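Local structure of citrinin polyketide synthase (Monascus purpureus, 5MPT) at residues Arg22-Ala27 with Ala190-Glu195; Thr142-Ser147 with Leu160-Gly165; Pro226-Leu231 with Tyr257-Phe262. The protein builds the polyketide precursor of the mycotoxin citrinin, this part being its C-methylation (CMeT) methyltransferase domain with bound S-adenosyl-L-homocysteine. All blocks are in the same frame, centred on the assembly; numbering follows the deposited sequence.

Interaction 1: Arg22-Ala27 with Ala190-Glu195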
loop_
_atom_site.group_PDB
_atom_site.type_symbol
_atom_site.label_atom_id
_atom_site.label_comp_id
_atom_site.label_asym_id
_atom_site.label_seq_id
_atom_site.Cartn_x
_atom_site.Cartn_y
_atom_site.Cartn_z
ATOM N N ARG A 22 -4.445 7.470 -20.546
ATOM C CA ARG A 22 -5.025 6.416 -21.364
ATOM C C ARG A 22 -3.944 5.466 -21.849
ATOM O O ARG A 22 -4.088 4.237 -21.750
ATOM C CB ARG A 22 -5.792 7.000 -22.541
ATOM C CG ARG A 22 -6.443 5.942 -23.451
ATOM C CD ARG A 22 -6.992 6.577 -24.730
ATOM N NE ARG A 22 -5.941 7.290 -25.463
ATOM C CZ ARG A 22 -5.740 8.608 -25.437
ATOM N NH1 ARG A 22 -4.742 9.130 -26.143
ATOM N NH2 ARG A 22 -6.529 9.416 -24.723
ATOM N N ILE A 23 -2.821 6.016 -22.315
ATOM C CA ILE A 23 -1.712 5.181 -22.781
ATOM C C ILE A 23 -1.208 4.279 -21.658
ATOM O O ILE A 23 -0.981 3.083 -21.855
ATOM C CB ILE A 23 -0.584 6.062 -23.339
ATOM C CG1 ILE A 23 -1.004 6.635 -24.688
ATOM C CG2 ILE A 23 0.678 5.266 -23.511
ATOM C CD1 ILE A 23 -0.135 7.793 -25.169
ATOM N N ALA A 24 -1.007 4.844 -20.461
ATOM C CA ALA A 24 -0.513 4.044 -19.351
ATOM C C ALA A 24 -1.526 2.966 -18.975
ATOM O O ALA A 24 -1.177 1.776 -18.832
ATOM C CB ALA A 24 -0.187 4.976 -18.177
ATOM N N LYS A 25 -2.802 3.357 -18.914
ATOM C CA LYS A 25 -3.883 2.453 -18.534
ATOM C C LYS A 25 -3.923 1.239 -19.450
ATOM O O LYS A 25 -4.053 0.102 -18.984
ATOM C CB LYS A 25 -5.219 3.209 -18.585
ATOM C CG LYS A 25 -6.444 2.346 -18.221
ATOM C CD LYS A 25 -7.698 3.209 -18.150
ATOM C CE LYS A 25 -8.925 2.389 -17.839
ATOM N NZ LYS A 25 -10.143 3.220 -17.825
ATOM N N GLU A 26 -3.845 1.461 -20.759
ATOM C CA GLU A 26 -3.934 0.325 -21.675
ATOM C C GLU A 26 -2.749 -0.623 -21.566
ATOM O O GLU A 26 -2.858 -1.750 -22.027
ATOM C CB GLU A 26 -4.090 0.830 -23.105
ATOM C CG GLU A 26 -5.424 1.546 -23.271
ATOM C CD GLU A 26 -5.658 2.164 -24.639
ATOM O OE1 GLU A 26 -4.752 2.127 -25.502
ATOM O OE2 GLU A 26 -6.776 2.696 -24.833
ATOM N N ALA A 27 -1.642 -0.205 -20.959
ATOM C CA ALA A 27 -0.458 -1.034 -20.805
ATOM C C ALA A 27 -0.399 -1.735 -19.446
ATOM O O ALA A 27 0.637 -2.320 -19.126
ATOM C CB ALA A 27 0.797 -0.181 -20.974
ATOM N N ALA A 190 3.530 4.364 -13.248
ATOM C CA ALA A 190 3.407 5.785 -13.005
ATOM C C ALA A 190 4.546 6.552 -13.649
ATOM O O ALA A 190 4.326 7.664 -14.146
ATOM C CB ALA A 190 3.327 6.054 -11.489
ATOM N N GLU A 191 5.767 6.005 -13.632
ATOM C CA GLU A 191 6.861 6.625 -14.387
ATOM C C GLU A 191 6.488 6.817 -15.853
ATOM O O GLU A 191 6.717 7.879 -16.423
ATOM C CB GLU A 191 8.139 5.806 -14.296
ATOM C CG GLU A 191 8.702 5.646 -12.894
ATOM C CD GLU A 191 9.912 4.733 -12.910
ATOM O OE1 GLU A 191 9.854 3.672 -12.241
ATOM O OE2 GLU A 191 10.898 5.064 -13.617
ATOM N N PHE A 192 5.958 5.773 -16.493
ATOM C CA PHE A 192 5.579 5.846 -17.899
ATOM C C PHE A 192 4.516 6.915 -18.132
ATOM O O PHE A 192 4.618 7.744 -19.060
ATOM C CB PHE A 192 5.113 4.444 -18.347
ATOM C CG PHE A 192 4.639 4.382 -19.750
ATOM C CD1 PHE A 192 5.416 4.885 -20.791
ATOM C CD2 PHE A 192 3.407 3.812 -20.043
ATOM C CE1 PHE A 192 4.981 4.757 -22.113
ATOM C CE2 PHE A 192 2.950 3.725 -21.356
ATOM C CZ PHE A 192 3.738 4.191 -22.387
ATOM N N PHE A 193 3.518 6.959 -17.256
ATOM C CA PHE A 193 2.484 7.969 -17.362
ATOM C C PHE A 193 3.103 9.361 -17.308
ATOM O O PHE A 193 2.838 10.222 -18.164
ATOM C CB PHE A 193 1.463 7.780 -16.242
ATOM C CG PHE A 193 0.640 8.997 -15.978
ATOM C CD1 PHE A 193 -0.223 9.492 -16.945
ATOM C CD2 PHE A 193 0.732 9.652 -14.758
ATOM C CE1 PHE A 193 -0.975 10.624 -16.745
ATOM C CE2 PHE A 193 -0.028 10.788 -14.531
ATOM C CZ PHE A 193 -0.881 11.293 -15.531
ATOM N N LEU A 194 3.942 9.606 -16.290
ATOM C CA LEU A 194 4.512 10.941 -16.123
ATOM C C LEU A 194 5.423 11.320 -17.295
ATOM O O LEU A 194 5.424 12.477 -17.734
ATOM C CB LEU A 194 5.269 11.029 -14.802
ATOM C CG LEU A 194 4.395 11.026 -13.547
ATOM C CD1 LEU A 194 5.255 10.862 -12.291
ATOM C CD2 LEU A 194 3.549 12.316 -13.473
ATOM N N GLU A 195 6.215 10.367 -17.808
ATOM C CA GLU A 195 7.074 10.664 -18.943
ATOM C C GLU A 195 6.238 11.057 -20.149
ATOM O O GLU A 195 6.532 12.052 -20.828
ATOM C CB GLU A 195 7.963 9.458 -19.263
ATOM C CG GLU A 195 8.886 9.750 -20.404
ATOM C CD GLU A 195 10.013 8.756 -20.537
ATOM O OE1 GLU A 195 9.869 7.632 -20.039
ATOM O OE2 GLU A 195 11.056 9.102 -21.130
#
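The ring of Phe192 receives Ile23, Ala24 and Ala27 in this helix-helix contact, where helix 14-26 from the N-terminal part of the chain runs nearly antiparallel to helix 181-198 of the Rossmann-like methyltransferase core. All three approach the ring obliquely. Ile23 gives the closest touch: its CG2 methyl meets the far end of the ring, 3.4 Å from Phe192 CZ and 3.5 Å from Phe192 CE2, and the two side chains cross at about a right angle. Nearer the base of the ring, Phe192 CD2 lies 4.0 Å from Ala24 CA, so the ring borders the backbone of the facing helix as well as its side chains. Ala27, one turn on at the N-cap position of helix 28-34, reaches Phe192 CE2 loosely with its CB at 4.5 Å. With CG opposite the backbone N (chi1 178°), the phenylalanine ring is carried out toward the facing helix.

Phe193 takes part differently. Only its base faces the first helix, Phe193 CB resting 3.8 Å from Ala24 CB, while its ring turns to Leu312 and Ile379 on the central sheet. Helix 181-198 is thus sandwiched between that sheet and helix 14-26. The axes of the two short helical segments come within 8.9 Å, with an angle of 154° between their directions. The contact itself is wholly apolar; polar links lie around it, with Gln189 NE2 bonded to Ala24 O and Lys25 NZ in salt bridges to Asp363 and Glu366. The small side chain of Ala24 lets the backbones come close, and Ala24 CA and Phe193 CA are 5.3 Å apart.

Interaction 2: Thr142-Ser147 with Leu160-Gly165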
loop_
_atom_site.group_PDB
_atom_site.type_symbol
_atom_site.label_atom_id
_atom_site.label_comp_id
_atom_site.label_asym_id
_atom_site.label_seq_id
_atom_site.Cartn_x
_atom_site.Cartn_y
_atom_site.Cartn_z
ATOM N N THR A 142 6.630 -11.383 6.367
ATOM C CA THR A 142 5.573 -12.248 6.880
ATOM C C THR A 142 6.078 -13.102 8.050
ATOM O O THR A 142 5.405 -13.236 9.092
ATOM C CB THR A 142 5.057 -13.118 5.732
ATOM O OG1 THR A 142 4.335 -12.294 4.804
ATOM C CG2 THR A 142 4.143 -14.243 6.242
ATOM N N SER A 143 7.299 -13.613 7.944
ATOM C CA SER A 143 7.805 -14.410 9.051
ATOM C C SER A 143 8.355 -13.566 10.200
ATOM O O SER A 143 8.318 -14.017 11.361
ATOM C CB SER A 143 8.859 -15.390 8.540
ATOM O OG SER A 143 8.209 -16.489 7.936
ATOM N N LEU A 144 8.833 -12.349 9.913
ATOM C CA LEU A 144 9.368 -11.471 10.954
ATOM C C LEU A 144 8.316 -11.176 12.015
ATOM O O LEU A 144 8.559 -11.343 13.228
ATOM C CB LEU A 144 9.890 -10.174 10.319
ATOM C CG LEU A 144 10.574 -9.144 11.235
ATOM C CD1 LEU A 144 11.349 -8.114 10.414
ATOM C CD2 LEU A 144 9.592 -8.384 12.089
ATOM N N THR A 145 7.124 -10.766 11.592
ATOM C CA THR A 145 6.056 -10.605 12.577
ATOM C C THR A 145 5.372 -11.930 12.851
ATOM O O THR A 145 4.997 -12.209 13.991
ATOM C CB THR A 145 5.014 -9.575 12.109
ATOM O OG1 THR A 145 4.465 -9.982 10.855
ATOM C CG2 THR A 145 5.634 -8.194 11.946
ATOM N N GLY A 146 5.225 -12.760 11.815
ATOM C CA GLY A 146 4.478 -14.007 11.940
ATOM C C GLY A 146 5.042 -14.953 12.982
ATOM O O GLY A 146 4.286 -15.625 13.683
ATOM N N SER A 147 6.377 -15.041 13.077
ATOM C CA SER A 147 7.016 -15.895 14.071
ATOM C C SER A 147 6.841 -15.359 15.479
ATOM O O SER A 147 7.075 -16.100 16.433
ATOM C CB SER A 147 8.508 -16.028 13.777
ATOM O OG SER A 147 9.150 -14.778 13.973
ATOM N N LEU A 160 4.815 -2.753 15.375
ATOM C CA LEU A 160 5.532 -1.596 14.854
ATOM C C LEU A 160 6.992 -1.619 15.282
ATOM O O LEU A 160 7.889 -1.357 14.469
ATOM C CB LEU A 160 4.859 -0.310 15.336
ATOM C CG LEU A 160 5.363 0.963 14.662
ATOM C CD1 LEU A 160 5.030 0.919 13.208
ATOM C CD2 LEU A 160 4.732 2.163 15.340
ATOM N N GLN A 161 7.248 -1.965 16.547
ATOM C CA GLN A 161 8.619 -2.076 17.036
ATOM C C GLN A 161 9.385 -3.180 16.300
ATOM O O GLN A 161 10.547 -2.992 15.924
ATOM C CB GLN A 161 8.605 -2.320 18.551
ATOM C CG GLN A 161 9.950 -2.108 19.238
ATOM C CD GLN A 161 10.963 -3.198 18.917
ATOM O OE1 GLN A 161 10.614 -4.376 18.803
ATOM N NE2 GLN A 161 12.225 -2.808 18.765
ATOM N N LEU A 162 8.758 -4.338 16.081
ATOM C CA LEU A 162 9.466 -5.438 15.421
ATOM C C LEU A 162 9.960 -5.038 14.048
ATOM O O LEU A 162 11.082 -5.380 13.648
ATOM C CB LEU A 162 8.560 -6.655 15.269
ATOM C CG LEU A 162 8.386 -7.591 16.454
ATOM C CD1 LEU A 162 7.563 -8.755 15.971
ATOM C CD2 LEU A 162 9.723 -8.056 17.023
ATOM N N ILE A 163 9.108 -4.360 13.289
ATOM C CA ILE A 163 9.425 -4.023 11.914
ATOM C C ILE A 163 10.460 -2.910 11.862
ATOM O O ILE A 163 11.458 -2.998 11.143
ATOM C CB ILE A 163 8.137 -3.630 11.176
ATOM C CG1 ILE A 163 7.133 -4.792 11.214
ATOM C CG2 ILE A 163 8.447 -3.148 9.795
ATOM C CD1 ILE A 163 5.742 -4.400 10.732
ATOM N N PHE A 164 10.233 -1.837 12.611
ATOM C CA PHE A 164 11.004 -0.618 12.422
ATOM C C PHE A 164 12.067 -0.409 13.479
ATOM O O PHE A 164 12.873 0.517 13.344
ATOM C CB PHE A 164 10.070 0.576 12.413
ATOM C CG PHE A 164 9.087 0.551 11.286
ATOM C CD1 PHE A 164 9.455 0.963 10.026
ATOM C CD2 PHE A 164 7.793 0.100 11.492
ATOM C CE1 PHE A 164 8.548 0.946 8.982
ATOM C CE2 PHE A 164 6.886 0.074 10.450
ATOM C CZ PHE A 164 7.262 0.498 9.201
ATOM N N GLY A 165 12.072 -1.223 14.522
ATOM C CA GLY A 165 13.048 -1.095 15.585
ATOM C C GLY A 165 14.357 -1.782 15.304
ATOM O O GLY A 165 15.326 -1.568 16.035
#
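Leu144 and Leu162 form the centre of a roughly antiparallel helix-helix packing between helix 136-146 and the short helix 159-164, joined through helix 149-154 in an all-helical part of the chain. The axes approach to 9.9 Å at an angle of 142°.

Apolar contacts alone join the two segments, in two groups. In the first, the leucines slide past each other in opposite directions: Leu144 CD2 touches Leu162 CB at 3.8 Å, and Leu162 CD1 reaches back to the other backbone, 4.1 Å from Thr145 CA. In the second, the methyl of Thr145 meets the side chain of Ile163, with Thr145 CG2 3.8 Å from Ile163 CG1. With OG1 between the backbone N and the carbonyl carbon (chi1 58°), CG2 is left anti to the carbonyl carbon and faces Ile163. Ile326 of helix 321-327 touches both Thr145 and Ile163 and closes this buried side, where the Ile163 side chain comes within about 7 Å of that of Tyr177, a residue of the methyltransferase active site.

Hydrogen bonding is local: within 142-147, Ser143 O accepts Ser147 N and, nearly in line with the carbonyl, Ser147 OG at 2.8 Å.

Interaction 3: Pro226-Leu231 with Tyr257-Phe262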
loop_
_atom_site.group_PDB
_atom_site.type_symbol
_atom_site.label_atom_id
_atom_site.label_comp_id
_atom_site.label_asym_id
_atom_site.label_seq_id
_atom_site.Cartn_x
_atom_site.Cartn_y
_atom_site.Cartn_z
ATOM N N PRO A 226 15.245 10.198 -10.380
ATOM C CA PRO A 226 16.018 9.945 -11.608
ATOM C C PRO A 226 15.211 10.181 -12.858
ATOM O O PRO A 226 15.753 10.659 -13.868
ATOM C CB PRO A 226 16.422 8.471 -11.471
ATOM C CG PRO A 226 16.345 8.184 -10.041
ATOM C CD PRO A 226 15.252 9.027 -9.486
ATOM N N LEU A 227 13.922 9.835 -12.829
ATOM C CA LEU A 227 13.063 10.119 -13.976
ATOM C C LEU A 227 13.038 11.612 -14.293
ATOM O O LEU A 227 13.215 12.010 -15.446
ATOM C CB LEU A 227 11.649 9.599 -13.720
ATOM C CG LEU A 227 10.661 9.952 -14.844
ATOM C CD1 LEU A 227 11.042 9.235 -16.137
ATOM C CD2 LEU A 227 9.226 9.646 -14.477
ATOM N N LEU A 228 12.784 12.454 -13.290
ATOM C CA LEU A 228 12.715 13.892 -13.549
ATOM C C LEU A 228 14.085 14.455 -13.920
ATOM O O LEU A 228 14.187 15.393 -14.716
ATOM C CB LEU A 228 12.152 14.603 -12.323
ATOM C CG LEU A 228 10.713 14.207 -11.984
ATOM C CD1 LEU A 228 10.351 14.570 -10.565
ATOM C CD2 LEU A 228 9.780 14.892 -12.955
ATOM N N GLU A 229 15.146 13.901 -13.335
ATOM C CA GLU A 229 16.504 14.264 -13.720
ATOM C C GLU A 229 16.727 14.039 -15.213
ATOM O O GLU A 229 17.215 14.925 -15.923
ATOM C CB GLU A 229 17.483 13.440 -12.882
ATOM C CG GLU A 229 18.952 13.793 -12.994
ATOM C CD GLU A 229 19.805 12.957 -12.044
ATOM O OE1 GLU A 229 19.683 11.709 -12.066
ATOM O OE2 GLU A 229 20.581 13.548 -11.262
ATOM N N ARG A 230 16.330 12.875 -15.722
ATOM C CA ARG A 230 16.567 12.522 -17.122
ATOM C C ARG A 230 15.677 13.307 -18.077
ATOM O O ARG A 230 16.076 13.591 -19.210
ATOM C CB ARG A 230 16.341 11.020 -17.330
ATOM C CG ARG A 230 15.994 10.637 -18.766
ATOM C CD ARG A 230 16.038 9.139 -18.990
ATOM N NE ARG A 230 14.996 8.431 -18.252
ATOM C CZ ARG A 230 13.764 8.209 -18.705
ATOM N NH1 ARG A 230 13.393 8.642 -19.900
ATOM N NH2 ARG A 230 12.895 7.542 -17.960
ATOM N N LEU A 231 14.452 13.629 -17.660
ATOM C CA LEU A 231 13.580 14.410 -18.538
ATOM C C LEU A 231 14.054 15.854 -18.669
ATOM O O LEU A 231 13.876 16.466 -19.730
ATOM C CB LEU A 231 12.136 14.385 -18.047
ATOM C CG LEU A 231 11.519 12.991 -18.015
ATOM C CD1 LEU A 231 10.127 13.056 -17.387
ATOM C CD2 LEU A 231 11.499 12.337 -19.433
ATOM N N TYR A 257 19.746 15.559 -5.723
ATOM C CA TYR A 257 18.878 16.206 -6.691
ATOM C C TYR A 257 18.580 17.634 -6.242
ATOM O O TYR A 257 18.085 17.831 -5.123
ATOM C CB TYR A 257 17.597 15.406 -6.858
ATOM C CG TYR A 257 17.839 13.950 -7.205
ATOM C CD1 TYR A 257 17.985 13.543 -8.526
ATOM C CD2 TYR A 257 17.927 12.989 -6.216
ATOM C CE1 TYR A 257 18.207 12.230 -8.849
ATOM C CE2 TYR A 257 18.148 11.653 -6.539
ATOM C CZ TYR A 257 18.289 11.284 -7.854
ATOM O OH TYR A 257 18.511 9.961 -8.195
ATOM N N PRO A 258 18.879 18.652 -7.057
ATOM C CA PRO A 258 18.737 20.037 -6.593
ATOM C C PRO A 258 17.324 20.579 -6.690
ATOM O O PRO A 258 17.066 21.681 -6.181
ATOM C CB PRO A 258 19.669 20.797 -7.534
ATOM C CG PRO A 258 19.506 20.069 -8.834
ATOM C CD PRO A 258 19.322 18.603 -8.465
ATOM N N PHE A 259 16.415 19.853 -7.339
ATOM C CA PHE A 259 15.031 20.267 -7.486
ATOM C C PHE A 259 14.155 19.800 -6.322
ATOM O O PHE A 259 12.926 19.821 -6.439
ATOM C CB PHE A 259 14.464 19.752 -8.818
ATOM C CG PHE A 259 14.578 18.238 -9.012
ATOM C CD1 PHE A 259 13.746 17.367 -8.320
ATOM C CD2 PHE A 259 15.500 17.706 -9.895
ATOM C CE1 PHE A 259 13.839 15.999 -8.493
ATOM C CE2 PHE A 259 15.598 16.333 -10.080
ATOM C CZ PHE A 259 14.767 15.476 -9.374
ATOM N N MET A 260 14.749 19.410 -5.201
ATOM C CA MET A 260 14.005 18.783 -4.117
ATOM C C MET A 260 13.717 19.767 -2.996
ATOM O O MET A 260 14.565 20.584 -2.628
ATOM C CB MET A 260 14.770 17.586 -3.548
ATOM C CG MET A 260 14.886 16.431 -4.509
ATOM S SD MET A 260 13.305 15.706 -5.001
ATOM C CE MET A 260 12.727 15.103 -3.415
ATOM N N LYS A 261 12.505 19.672 -2.467
ATOM C CA LYS A 261 12.133 20.239 -1.188
ATOM C C LYS A 261 11.669 19.070 -0.322
ATOM O O LYS A 261 11.167 18.068 -0.839
ATOM C CB LYS A 261 11.022 21.296 -1.333
ATOM C CG LYS A 261 11.230 22.355 -2.451
ATOM C CD LYS A 261 12.421 23.285 -2.215
ATOM C CE LYS A 261 12.202 24.243 -1.052
ATOM N NZ LYS A 261 13.379 25.141 -0.838
ATOM N N PHE A 262 11.862 19.178 0.996
ATOM C CA PHE A 262 11.466 18.144 1.946
ATOM C C PHE A 262 10.696 18.779 3.102
ATOM O O PHE A 262 11.130 19.794 3.650
ATOM C CB PHE A 262 12.684 17.398 2.530
ATOM C CG PHE A 262 13.577 16.790 1.506
ATOM C CD1 PHE A 262 14.511 17.566 0.832
ATOM C CD2 PHE A 262 13.495 15.442 1.214
ATOM C CE1 PHE A 262 15.341 17.002 -0.120
ATOM C CE2 PHE A 262 14.315 14.888 0.271
ATOM C CZ PHE A 262 15.240 15.668 -0.395
#
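Tyr257 and Phe259 bring two aromatic rings from the approach to strand 260-264 against helix 221-231. Tyr257 comes first, its ring spanning about one turn of the helix, from Pro226 to Glu229. Its hydroxyl end lies against the proline ring, Pro226 CG being 3.4 Å from Tyr257 OH. At the ring edge, near its plane, Glu229 OE1 lies 3.6 Å from Tyr257 CE1, with the carboxylate turned 48° from the ring. Glu229 arrives there on an extended chain, its CG opposite the backbone N (chi1 -172°). The carboxylate thus meets ring carbons, whose weakly positive edge may favour it.

Pro258 lies within a type I turn from Tyr257 to Met260, which brings Phe259 round to the same helix. Phe259 CZ packs obliquely against Leu228 CB at 4.0 Å, and Phe259 CE2 lies 4.1 Å from Glu229 N. One face of the Phe259 ring is covered by Tyr257 CB, 3.8 Å above its plane and offset toward the rim. From Met260 the chain enters the edge strand, where Lys261 has backbone bonds to Tyr237 and Met239 of strand 235-241. The turn leading into this strand packs on the flanking helix, at one margin of the Rossmann-like fold of S-adenosylmethionine-dependent methyltransferases.

How the interactions relate
Along the chain, interaction 2 is nested inside the loop closed by interaction 1, and interaction 3 follows both. Interactions 1 and 3 are neighbours, their centres about 19 Å apart, touching where helix 181-198 lies beside helix 221-231: Glu195 OE2 makes a 2.7 Å salt bridge to NH1 of one conformer of Arg230, and Leu194 packs on Leu227. The contacts thus run in succession from helix 14-26 through helices 181-198 and 221-231 to the turn before strand 260-264. Interaction 2 stands apart in the helical part, its centre about 35 Å from interaction 1's and 33 Å from interaction 3's. Bound S-adenosyl-L-homocysteine is about 10 Å from the Ile163 side chain of interaction 2 and about 13 Å from that of Pro226.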